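Transaminase (Bacillus megaterium, PDB 5G09) probably transfers amino groups between amines and carbonyl compounds using pyridoxal phosphate, held here as its imine with (R)-1-phenylethylamine. Local coordinates at residues R144-H149 with A192-M197; V234-S239 with W266-V271; T159-Y164 with G435-T440. All coordinates share one frame; numbering follows the deposited sequence.

Contact 1. Residues R144-H149 with A192-M197; sequences REHDYH and APSPNM. With 6DF ([6-methyl-5-oxidanyl-4-[(~{E})-[(1~{R})-1-phenylethyl]iminomethyl]pyridin-3-yl]methyl dihydrogen phosphate), chain R.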
loop_
_atom_site.group_PDB
_atom_site.type_symbol
_atom_site.label_atom_id
_atom_site.label_comp_id
_atom_site.label_asym_id
_atom_site.label_seq_id
_atom_site.Cartn_x
_atom_site.Cartn_y
_atom_site.Cartn_z
ATOM N N ARG D 144 -2.463 18.472 3.213
ATOM C CA ARG D 144 -2.083 19.526 2.268
ATOM C C ARG D 144 -0.564 19.547 2.011
ATOM O O ARG D 144 0.259 19.245 2.897
ATOM C CB ARG D 144 -2.513 20.936 2.758
ATOM C CG ARG D 144 -4.028 21.176 2.916
ATOM C CD ARG D 144 -4.563 20.808 4.283
ATOM N NE ARG D 144 -3.708 21.345 5.324
ATOM C CZ ARG D 144 -3.658 22.634 5.671
ATOM N NH1 ARG D 144 -4.443 23.526 5.062
ATOM N NH2 ARG D 144 -2.790 23.026 6.601
ATOM N N GLU D 145 -0.202 19.960 0.808
ATOM C CA GLU D 145 1.197 20.212 0.471
ATOM C C GLU D 145 1.841 21.125 1.534
ATOM O O GLU D 145 1.260 22.166 1.869
ATOM C CB GLU D 145 1.299 20.888 -0.903
ATOM C CG GLU D 145 2.751 20.985 -1.404
ATOM C CD GLU D 145 2.968 21.807 -2.687
ATOM O OE1 GLU D 145 2.061 22.571 -3.078
ATOM O OE2 GLU D 145 4.073 21.687 -3.290
ATOM N N HIS D 146 3.018 20.723 2.047
ATOM C CA HIS D 146 3.804 21.474 3.077
ATOM C C HIS D 146 3.334 21.270 4.529
ATOM O O HIS D 146 3.942 21.799 5.461
ATOM C CB HIS D 146 3.950 22.996 2.769
ATOM C CG HIS D 146 4.394 23.308 1.363
ATOM N ND1 HIS D 146 5.342 22.565 0.691
ATOM C CD2 HIS D 146 4.021 24.296 0.511
ATOM C CE1 HIS D 146 5.518 23.061 -0.525
ATOM N NE2 HIS D 146 4.732 24.119 -0.655
ATOM N N ASP D 147 2.249 20.522 4.733
ATOM C CA ASP D 147 1.835 20.165 6.110
ATOM C C ASP D 147 2.891 19.339 6.818
ATOM O O ASP D 147 3.540 18.469 6.224
ATOM C CB ASP D 147 0.517 19.370 6.131
ATOM C CG ASP D 147 -0.715 20.262 6.203
ATOM O OD1 ASP D 147 -0.632 21.469 5.860
ATOM O OD2 ASP D 147 -1.775 19.748 6.600
ATOM N N TYR D 148 3.067 19.642 8.099
ATOM C CA TYR D 148 3.890 18.826 8.967
ATOM C C TYR D 148 3.021 18.325 10.136
ATOM O O TYR D 148 2.500 19.144 10.916
ATOM C CB TYR D 148 5.132 19.581 9.466
ATOM C CG TYR D 148 6.005 18.632 10.243
ATOM C CD1 TYR D 148 6.922 17.806 9.578
ATOM C CD2 TYR D 148 5.826 18.455 11.625
ATOM C CE1 TYR D 148 7.684 16.875 10.270
ATOM C CE2 TYR D 148 6.585 17.510 12.323
ATOM C CZ TYR D 148 7.511 16.722 11.646
ATOM O OH TYR D 148 8.263 15.773 12.318
ATOM N N HIS D 149 2.859 16.998 10.261
ATOM C CA HIS D 149 2.012 16.448 11.336
ATOM C C HIS D 149 2.717 15.444 12.205
ATOM O O HIS D 149 2.068 14.725 12.978
ATOM C CB HIS D 149 0.706 15.846 10.762
ATOM C CG HIS D 149 -0.152 16.854 10.045
ATOM N ND1 HIS D 149 -0.842 17.839 10.716
ATOM C CD2 HIS D 149 -0.446 17.015 8.729
ATOM C CE1 HIS D 149 -1.502 18.584 9.844
ATOM N NE2 HIS D 149 -1.275 18.107 8.633
ATOM N N ALA D 192 -3.787 17.486 -0.870
ATOM C CA ALA D 192 -4.533 18.553 -1.509
ATOM C C ALA D 192 -3.581 19.755 -1.586
ATOM O O ALA D 192 -2.503 19.734 -0.999
ATOM C CB ALA D 192 -5.800 18.885 -0.727
ATOM N N PRO D 193 -3.954 20.802 -2.335
ATOM C CA PRO D 193 -2.982 21.889 -2.445
ATOM C C PRO D 193 -2.852 22.707 -1.160
ATOM O O PRO D 193 -3.767 22.734 -0.328
ATOM C CB PRO D 193 -3.539 22.756 -3.588
ATOM C CG PRO D 193 -4.972 22.359 -3.740
ATOM C CD PRO D 193 -5.079 20.936 -3.286
ATOM N N SER D 194 -1.690 23.323 -1.002
ATOM C CA SER D 194 -1.452 24.336 -0.006
ATOM C C SER D 194 -2.538 25.443 -0.174
ATOM O O SER D 194 -2.889 25.787 -1.299
ATOM C CB SER D 194 -0.053 24.914 -0.263
ATOM O OG SER D 194 0.071 26.227 0.255
ATOM N N PRO D 195 -3.064 25.985 0.943
ATOM C CA PRO D 195 -4.006 27.133 0.905
ATOM C C PRO D 195 -3.456 28.308 0.100
ATOM O O PRO D 195 -4.215 29.078 -0.501
ATOM C CB PRO D 195 -4.084 27.565 2.376
ATOM C CG PRO D 195 -3.720 26.348 3.164
ATOM C CD PRO D 195 -2.778 25.536 2.322
ATOM N N ASN D 196 -2.132 28.427 0.111
ATOM C CA ASN D 196 -1.428 29.620 -0.336
ATOM C C ASN D 196 -1.069 29.591 -1.795
ATOM O O ASN D 196 -0.738 30.615 -2.377
ATOM C CB ASN D 196 -0.161 29.830 0.500
ATOM C CG ASN D 196 -0.414 30.685 1.721
ATOM O OD1 ASN D 196 -1.406 31.405 1.797
ATOM N ND2 ASN D 196 0.478 30.614 2.680
ATOM N N MET D 197 -1.106 28.419 -2.397
ATOM C CA MET D 197 -0.905 28.379 -3.817
ATOM C C MET D 197 -2.175 28.946 -4.439
ATOM O O MET D 197 -3.183 29.148 -3.742
ATOM C CB MET D 197 -0.639 26.966 -4.271
ATOM C CG MET D 197 0.222 26.925 -5.502
ATOM S SD MET D 197 0.046 25.272 -6.152
ATOM C CE MET D 197 0.243 25.646 -7.898
HETATM N N1 6DF R . 2.050 18.493 14.471
HETATM C C2 6DF R . 2.600 19.684 14.238
HETATM N N2 6DF R . 6.893 19.620 14.611
HETATM C C3 6DF R . 3.941 19.882 14.563
HETATM C C4 6DF R . 4.690 18.858 15.143
HETATM C C5 6DF R . 4.054 17.630 15.364
HETATM C C6 6DF R . 2.737 17.486 15.020
HETATM C C7 6DF R . 8.371 19.815 14.587
HETATM C C8 6DF R . 9.083 19.454 15.892
HETATM C C9 6DF R . 8.835 21.109 13.965
HETATM C C10 6DF R . 8.219 22.328 14.276
HETATM C C11 6DF R . 8.688 23.499 13.670
HETATM C C12 6DF R . 9.785 23.460 12.789
HETATM C C13 6DF R . 10.413 22.247 12.487
HETATM O O2P 6DF R . 7.478 16.241 17.552
HETATM P P 6DF R . 6.134 15.752 18.075
HETATM O O3P 6DF R . 6.001 14.260 17.739
HETATM O O1P 6DF R . 5.984 15.969 19.560
HETATM O O4P 6DF R . 4.983 16.613 17.358
HETATM C "C5'" 6DF R . 4.732 16.423 15.956
HETATM C "C2'" 6DF R . 1.707 20.740 13.616
HETATM O O3 6DF R . 4.510 21.077 14.284
HETATM C "C4'" 6DF R . 6.148 18.984 15.453
HETATM C C14 6DF R . 9.930 21.080 13.081
#
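Arg144, at the end of strand 140-144, passes its side chain by Pro193 O and across Pro195, in the loop that follows the neighbouring strand. Its CG sits 3.6 Å from Pro193 O. The chain then bends twice, at chi2 (89°) and chi3 (47°), bringing NH1 of Arg144 to 3.5 Å from CG of Pro195, the two side chains crossing at about a right angle. The bends also bring the NE edge to Asp147. The NE to Asp147 OD2 bond of Arg144 is 2.8 Å long and nearly straight at 169°; it lies in the guanidinium plane and meets OD2 on the syn side, somewhat out of the carboxylate plane, while NH2 completes the salt bridge with a weak, bent bond to OD1. His149 takes hold of the same oxygen from the opposite face, its NE2 being 2.7 Å from Asp147 OD2, so two donors clamp that oxygen. The other imidazole nitrogen of His149 is bonded to Asp269, which meets the cofactor, so Asp147 and Arg144 lie behind His149 and probably help to position it.

The backbones meet through Glu145 N and Ala192 O at 2.9 Å. The extended Glu145 chain sets its CG over the centre of the His146 ring, 3.5 Å above the plane, and sends OE1 to Arg221 of the second subunit in a salt bridge. Ser194 packs its CB against Glu145 O and the CD2 corner of His146, and its OG accepts from Asn196 N, an ST turn. Tyr148 brings CE2 to 3.1 Å from N2 of 6DF, the imine nitrogen.

The strand ending at Arg144 thus runs on through a turn to the cofactor, flanked by parallel edge strand 189-192, as in fold-type I pyridoxal phosphate enzymes.

Contact 2. Residues V234-S239 with W266-V271; sequences VITEVS and WINDEV. With 6DF ([6-methyl-5-oxidanyl-4-[(~{E})-[(1~{R})-1-phenylethyl]iminomethyl]pyridin-3-yl]methyl dihydrogen phosphate), chain R.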
loop_
_atom_site.group_PDB
_atom_site.type_symbol
_atom_site.label_atom_id
_atom_site.label_comp_id
_atom_site.label_asym_id
_atom_site.label_seq_id
_atom_site.Cartn_x
_atom_site.Cartn_y
_atom_site.Cartn_z
ATOM N N VAL D 234 -10.333 15.456 6.601
ATOM C CA VAL D 234 -9.324 16.398 6.126
ATOM C C VAL D 234 -8.549 16.854 7.373
ATOM O O VAL D 234 -9.164 17.184 8.401
ATOM C CB VAL D 234 -9.946 17.610 5.416
ATOM C CG1 VAL D 234 -8.857 18.601 4.959
ATOM C CG2 VAL D 234 -10.820 17.159 4.242
ATOM N N ILE D 235 -7.209 16.795 7.312
ATOM C CA ILE D 235 -6.359 17.274 8.416
ATOM C C ILE D 235 -5.645 18.557 8.011
ATOM O O ILE D 235 -5.077 18.646 6.899
ATOM C CB ILE D 235 -5.341 16.202 8.935
ATOM C CG1 ILE D 235 -4.595 16.719 10.193
ATOM C CG2 ILE D 235 -4.351 15.727 7.841
ATOM C CD1 ILE D 235 -3.838 15.650 10.951
ATOM N N THR D 236 -5.657 19.551 8.902
ATOM C CA THR D 236 -5.067 20.850 8.593
ATOM C C THR D 236 -4.168 21.306 9.736
ATOM O O THR D 236 -4.152 20.691 10.820
ATOM C CB THR D 236 -6.163 21.950 8.404
ATOM O OG1 THR D 236 -6.924 22.067 9.612
ATOM C CG2 THR D 236 -7.126 21.611 7.226
ATOM N N GLU D 237 -3.433 22.382 9.472
ATOM C CA GLU D 237 -2.841 23.248 10.487
ATOM C C GLU D 237 -3.365 24.621 10.092
ATOM O O GLU D 237 -3.328 24.970 8.892
ATOM C CB GLU D 237 -1.325 23.306 10.313
ATOM C CG GLU D 237 -0.540 22.014 10.479
ATOM C CD GLU D 237 0.934 22.201 10.107
ATOM O OE1 GLU D 237 1.718 22.729 10.950
ATOM O OE2 GLU D 237 1.328 21.862 8.960
ATOM N N VAL D 238 -3.830 25.437 11.045
ATOM C CA VAL D 238 -4.428 26.716 10.602
ATOM C C VAL D 238 -3.331 27.638 10.082
ATOM O O VAL D 238 -3.544 28.415 9.154
ATOM C CB VAL D 238 -5.300 27.431 11.670
ATOM C CG1 VAL D 238 -6.502 26.563 12.046
ATOM C CG2 VAL D 238 -4.476 27.819 12.889
ATOM N N SER D 239 -2.163 27.553 10.700
ATOM C CA SER D 239 -0.975 28.178 10.176
ATOM C C SER D 239 0.046 27.067 10.093
ATOM O O SER D 239 0.381 26.461 11.119
ATOM C CB SER D 239 -0.478 29.273 11.124
ATOM O OG SER D 239 0.778 29.756 10.689
ATOM N N TRP D 266 -13.257 16.972 10.163
ATOM C CA TRP D 266 -12.191 17.925 10.122
ATOM C C TRP D 266 -11.324 17.751 11.375
ATOM O O TRP D 266 -11.800 17.908 12.511
ATOM C CB TRP D 266 -12.731 19.353 9.981
ATOM C CG TRP D 266 -11.659 20.399 10.106
ATOM C CD1 TRP D 266 -10.358 20.331 9.626
ATOM C CD2 TRP D 266 -11.786 21.687 10.724
ATOM N NE1 TRP D 266 -9.677 21.493 9.941
ATOM C CE2 TRP D 266 -10.529 22.339 10.609
ATOM C CE3 TRP D 266 -12.840 22.355 11.382
ATOM C CZ2 TRP D 266 -10.297 23.636 11.144
ATOM C CZ3 TRP D 266 -12.595 23.655 11.912
ATOM C CH2 TRP D 266 -11.345 24.261 11.780
ATOM N N ILE D 267 -10.069 17.360 11.154
ATOM C CA ILE D 267 -9.059 17.305 12.223
ATOM C C ILE D 267 -8.236 18.540 12.068
ATOM O O ILE D 267 -7.662 18.759 11.014
ATOM C CB ILE D 267 -8.098 16.091 12.073
ATOM C CG1 ILE D 267 -8.895 14.789 11.982
ATOM C CG2 ILE D 267 -7.098 16.042 13.265
ATOM C CD1 ILE D 267 -8.069 13.573 11.584
ATOM N N ASN D 268 -8.207 19.386 13.095
ATOM C CA ASN D 268 -7.236 20.444 13.092
ATOM C C ASN D 268 -6.126 20.139 14.086
ATOM O O ASN D 268 -6.385 19.858 15.230
ATOM C CB ASN D 268 -7.822 21.828 13.366
ATOM C CG ASN D 268 -6.788 22.903 13.105
ATOM O OD1 ASN D 268 -6.280 22.994 11.996
ATOM N ND2 ASN D 268 -6.406 23.656 14.132
ATOM N N ASP D 269 -4.897 20.150 13.592
ATOM C CA ASP D 269 -3.727 19.779 14.336
ATOM C C ASP D 269 -3.295 21.037 15.060
ATOM O O ASP D 269 -2.785 21.965 14.442
ATOM C CB ASP D 269 -2.629 19.319 13.348
ATOM C CG ASP D 269 -1.359 18.803 14.047
ATOM O OD1 ASP D 269 -1.203 19.037 15.252
ATOM O OD2 ASP D 269 -0.492 18.174 13.358
ATOM N N GLU D 270 -3.539 21.071 16.361
ATOM C CA GLU D 270 -3.143 22.215 17.191
ATOM C C GLU D 270 -1.834 21.966 17.931
ATOM O O GLU D 270 -1.580 22.643 18.927
ATOM C CB GLU D 270 -4.257 22.535 18.224
ATOM C CG GLU D 270 -5.533 23.086 17.606
ATOM C CD GLU D 270 -5.396 24.560 17.249
ATOM O OE1 GLU D 270 -4.492 25.249 17.815
ATOM O OE2 GLU D 270 -6.198 25.030 16.403
ATOM N N VAL D 271 -1.015 20.981 17.505
ATOM C CA VAL D 271 0.185 20.657 18.276
ATOM C C VAL D 271 1.088 21.909 18.404
ATOM O O VAL D 271 1.650 22.195 19.477
ATOM C CB VAL D 271 0.956 19.429 17.682
ATOM C CG1 VAL D 271 2.372 19.330 18.239
ATOM C CG2 VAL D 271 0.193 18.127 17.953
HETATM N N1 6DF R . 2.050 18.493 14.471
HETATM C C2 6DF R . 2.600 19.684 14.238
HETATM N N2 6DF R . 6.893 19.620 14.611
HETATM C C3 6DF R . 3.941 19.882 14.563
HETATM C C4 6DF R . 4.690 18.858 15.143
HETATM C C5 6DF R . 4.054 17.630 15.364
HETATM C C6 6DF R . 2.737 17.486 15.020
HETATM C C7 6DF R . 8.371 19.815 14.587
HETATM C C8 6DF R . 9.083 19.454 15.892
HETATM C C9 6DF R . 8.835 21.109 13.965
HETATM C C10 6DF R . 8.219 22.328 14.276
HETATM C C11 6DF R . 8.688 23.499 13.670
HETATM C C12 6DF R . 9.785 23.460 12.789
HETATM C C13 6DF R . 10.413 22.247 12.487
HETATM O O2P 6DF R . 7.478 16.241 17.552
HETATM P P 6DF R . 6.134 15.752 18.075
HETATM O O3P 6DF R . 6.001 14.260 17.739
HETATM O O1P 6DF R . 5.984 15.969 19.560
HETATM O O4P 6DF R . 4.983 16.613 17.358
HETATM C "C5'" 6DF R . 4.732 16.423 15.956
HETATM C "C2'" 6DF R . 1.707 20.740 13.616
HETATM O O3 6DF R . 4.510 21.077 14.284
HETATM C "C4'" 6DF R . 6.148 18.984 15.453
HETATM C C14 6DF R . 9.930 21.080 13.081
HETATM O O HOH W 1 -3.603 24.545 13.791
#
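Thr236 shares a sheet face with Trp266 and Asn268 of the adjacent parallel strand. Its CB stands 3.7 Å from Asn268 OD1, and the methyl CG2 lies 3.7 Å from Trp266 NE1. The tip does the real work. With OG1 placed between the backbone N and the carbonyl carbon (chi1 60°), the hydroxyl receives the indole N-H of Trp266, NE1 to OG1 being 2.8 Å and almost straight, in the ring plane. It donates in turn: OG1 of Thr236 to OD1 of Asn268 at 2.6 Å, in the carbonyl plane and on a lone pair. A valine here would probably leave both the indole N-H and OD1 of Asn268 without their shared mate, setting the amide freer to turn. The amide of Asn268 gives its ND2 to a water that also bridges Val238 N and Asp269 O.

Main-chain bonds such as Thr236 N to Ile267 O tie the strands of this beta-alpha-beta unit together. Next in line, Asp269 holds OD2 2.8 Å from N1 of 6DF, with His149 as a further partner. The buried hydrogen-bond chain probably helps to fix the strand from whose end Asp269 reaches the pyridine nitrogen, an acid position characteristic of this fold type.

Contact 3. Residues T159-Y164 with G435-T440; sequences TRLRSY and GVMPNT. With 6DF ([6-methyl-5-oxidanyl-4-[(~{E})-[(1~{R})-1-phenylethyl]iminomethyl]pyridin-3-yl]methyl dihydrogen phosphate), chain R.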
loop_
_atom_site.group_PDB
_atom_site.type_symbol
_atom_site.label_atom_id
_atom_site.label_comp_id
_atom_site.label_asym_id
_atom_site.label_seq_id
_atom_site.Cartn_x
_atom_site.Cartn_y
_atom_site.Cartn_z
ATOM N N THR D 159 2.296 14.012 6.469
ATOM C CA THR D 159 3.351 15.041 6.405
ATOM C C THR D 159 3.839 15.141 4.974
ATOM O O THR D 159 4.396 14.192 4.421
ATOM C CB THR D 159 4.529 14.708 7.330
ATOM O OG1 THR D 159 4.087 14.824 8.688
ATOM C CG2 THR D 159 5.733 15.652 7.100
ATOM N N ARG D 160 3.620 16.304 4.382
ATOM C CA ARG D 160 4.007 16.490 3.004
ATOM C C ARG D 160 4.990 17.667 2.918
ATOM O O ARG D 160 4.900 18.535 2.024
ATOM C CB ARG D 160 2.781 16.678 2.115
ATOM C CG ARG D 160 1.826 15.481 1.996
ATOM C CD ARG D 160 2.457 14.188 1.489
ATOM N NE ARG D 160 3.572 14.428 0.581
ATOM C CZ ARG D 160 4.600 13.593 0.408
ATOM N NH1 ARG D 160 4.644 12.413 1.041
ATOM N NH2 ARG D 160 5.587 13.929 -0.419
ATOM N N LEU D 161 5.938 17.662 3.851
ATOM C CA LEU D 161 7.012 18.635 3.856
ATOM C C LEU D 161 8.286 17.846 3.527
ATOM O O LEU D 161 8.809 17.074 4.358
ATOM C CB LEU D 161 7.097 19.356 5.206
ATOM C CG LEU D 161 8.015 20.597 5.312
ATOM C CD1 LEU D 161 7.623 21.708 4.335
ATOM C CD2 LEU D 161 8.004 21.100 6.747
ATOM N N ARG D 162 8.740 18.015 2.294
ATOM C CA ARG D 162 9.818 17.169 1.718
ATOM C C ARG D 162 11.089 17.038 2.573
ATOM O O ARG D 162 11.685 15.945 2.669
ATOM C CB ARG D 162 10.168 17.697 0.315
ATOM C CG ARG D 162 11.143 16.821 -0.456
ATOM C CD ARG D 162 11.505 17.486 -1.754
ATOM N NE ARG D 162 12.387 16.660 -2.579
ATOM C CZ ARG D 162 13.086 17.141 -3.607
ATOM N NH1 ARG D 162 13.012 18.441 -3.918
ATOM N NH2 ARG D 162 13.877 16.336 -4.314
ATOM N N SER D 163 11.498 18.149 3.196
ATOM C CA SER D 163 12.738 18.208 3.999
ATOM C C SER D 163 12.583 17.677 5.414
ATOM O O SER D 163 13.523 17.746 6.195
ATOM C CB SER D 163 13.247 19.656 4.061
ATOM O OG SER D 163 12.203 20.502 4.514
ATOM N N TYR D 164 11.410 17.128 5.770
ATOM C CA TYR D 164 11.194 16.676 7.159
ATOM C C TYR D 164 10.578 15.261 7.262
ATOM O O TYR D 164 9.879 14.963 8.212
ATOM C CB TYR D 164 10.355 17.715 7.938
ATOM C CG TYR D 164 11.217 18.853 8.408
ATOM C CD1 TYR D 164 11.453 19.966 7.602
ATOM C CD2 TYR D 164 11.853 18.783 9.649
ATOM C CE1 TYR D 164 12.293 20.991 8.021
ATOM C CE2 TYR D 164 12.689 19.801 10.078
ATOM C CZ TYR D 164 12.911 20.891 9.258
ATOM O OH TYR D 164 13.749 21.884 9.713
ATOM N N GLY D 435 14.703 30.634 10.656
ATOM C CA GLY D 435 13.543 29.845 10.255
ATOM C C GLY D 435 13.966 28.442 9.821
ATOM O O GLY D 435 15.165 28.122 9.853
ATOM N N VAL D 436 12.993 27.610 9.421
ATOM C CA VAL D 436 13.286 26.248 8.948
ATOM C C VAL D 436 13.180 26.118 7.414
ATOM O O VAL D 436 13.821 25.245 6.793
ATOM C CB VAL D 436 12.441 25.182 9.690
ATOM C CG1 VAL D 436 12.852 25.115 11.161
ATOM C CG2 VAL D 436 10.954 25.469 9.585
ATOM N N MET D 437 12.377 26.992 6.810
ATOM C CA MET D 437 12.297 27.071 5.362
ATOM C C MET D 437 13.369 28.066 4.875
ATOM O O MET D 437 13.759 28.968 5.631
ATOM C CB MET D 437 10.884 27.449 4.918
ATOM C CG MET D 437 9.838 26.399 5.301
ATOM S SD MET D 437 10.068 24.807 4.469
ATOM C CE MET D 437 10.817 23.821 5.771
ATOM N N PRO D 438 13.899 27.867 3.648
ATOM C CA PRO D 438 15.044 28.673 3.178
ATOM C C PRO D 438 14.736 30.168 2.958
ATOM O O PRO D 438 15.632 31.006 3.150
ATOM C CB PRO D 438 15.423 28.001 1.849
ATOM C CG PRO D 438 14.184 27.276 1.409
ATOM C CD PRO D 438 13.554 26.798 2.683
ATOM N N ASN D 439 13.500 30.488 2.556
ATOM C CA ASN D 439 13.130 31.877 2.261
ATOM C C ASN D 439 12.163 32.519 3.283
ATOM O O ASN D 439 11.608 33.590 3.027
ATOM C CB ASN D 439 12.518 31.985 0.858
ATOM C CG ASN D 439 13.366 31.322 -0.219
ATOM O OD1 ASN D 439 14.535 31.656 -0.405
ATOM N ND2 ASN D 439 12.765 30.381 -0.958
ATOM N N THR D 440 11.964 31.893 4.439
ATOM C CA THR D 440 10.864 32.323 5.292
ATOM C C THR D 440 11.295 32.224 6.734
ATOM O O THR D 440 11.649 31.130 7.195
ATOM C CB THR D 440 9.616 31.427 5.075
ATOM O OG1 THR D 440 9.432 31.158 3.673
ATOM C CG2 THR D 440 8.383 32.085 5.648
HETATM N N1 6DF R . 2.050 18.493 14.471
HETATM C C2 6DF R . 2.600 19.684 14.238
HETATM N N2 6DF R . 6.893 19.620 14.611
HETATM C C3 6DF R . 3.941 19.882 14.563
HETATM C C4 6DF R . 4.690 18.858 15.143
HETATM C C5 6DF R . 4.054 17.630 15.364
HETATM C C6 6DF R . 2.737 17.486 15.020
HETATM C C7 6DF R . 8.371 19.815 14.587
HETATM C C8 6DF R . 9.083 19.454 15.892
HETATM C C9 6DF R . 8.835 21.109 13.965
HETATM C C10 6DF R . 8.219 22.328 14.276
HETATM C C11 6DF R . 8.688 23.499 13.670
HETATM C C12 6DF R . 9.785 23.460 12.789
HETATM C C13 6DF R . 10.413 22.247 12.487
HETATM O O2P 6DF R . 7.478 16.241 17.552
HETATM P P 6DF R . 6.134 15.752 18.075
HETATM O O3P 6DF R . 6.001 14.260 17.739
HETATM O O1P 6DF R . 5.984 15.969 19.560
HETATM O O4P 6DF R . 4.983 16.613 17.358
HETATM C "C5'" 6DF R . 4.732 16.423 15.956
HETATM C "C2'" 6DF R . 1.707 20.740 13.616
HETATM O O3 6DF R . 4.510 21.077 14.284
HETATM C "C4'" 6DF R . 6.148 18.984 15.453
HETATM C C14 6DF R . 9.930 21.080 13.081
HETATM O O HOH W 2 15.269 23.420 8.168
#
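The apolar part of this contact begins with Leu161 and Met437, which reach toward each other tip to tip. CD1 of Leu161 is 3.9 Å from SD of Met437, and its other methyl, CD2, lies near the thioether methyl CE. Met437 gets there by bending: turns at chi2 (-65°) and chi3 (102°) direct the chain toward the 159-164 loop. That brings CE among Leu161, Ser163 and Tyr164. Met437 CE is 3.8 Å from OG of Ser163 and 3.9 Å from CE1 of Tyr164, reaching the ring obliquely as the two side chains slide past each other in opposite directions. Tyr164 meets Val436 differently, crossing it at about a right angle, with OH 3.5 Å from the valine CB.

The polar part is carried by one water. It lies 2.7 Å from OH of Tyr164 and donates to O of Val436, also at 2.7 Å, so the phenol is tied to the opposite backbone without a direct bond between the loops. Around the ring, His410 packs edge-to-face, and Val328 of the third subunit touches it too.

The ligand part concerns the phenyl group of 6DF. CG1 of Val436 lies 3.8 Å from its C12, and CE2 of Tyr164 is 4.1 Å from C13, so both residues line the amine end of the adduct. A triethylene glycol, probably from the crystallisation liquor, also lies beside Val436.

No direct hydrogen bond joins the two loops, so the fit rests on shape, on hydrocarbon and sulfur surfaces, and on a single bridging water. Val436 and Tyr164 offer the phenyl ring apolar contacts, consistent with a pocket that accepts an aromatic amine.

All three contacts touch 6DF: contact 2 at the pyridine nitrogen, contact 1 at the imine and pyridine, contact 3 at the phenyl end. Contacts 1 and 2, centres 11 Å apart, are joined by His149 ND1 to Asp269 OD2 at 2.7 Å and by Tyr148 N to Glu237 OE2 at 2.9 Å. Contacts 1 and 3, also 11 Å between centres, share backbone bonds, Asp147 O to Arg160 N being 2.8 Å. Contacts 2 and 3 do not touch, their nearest atoms lying about 7 Å apart, so contact 1 and the ligand connect them.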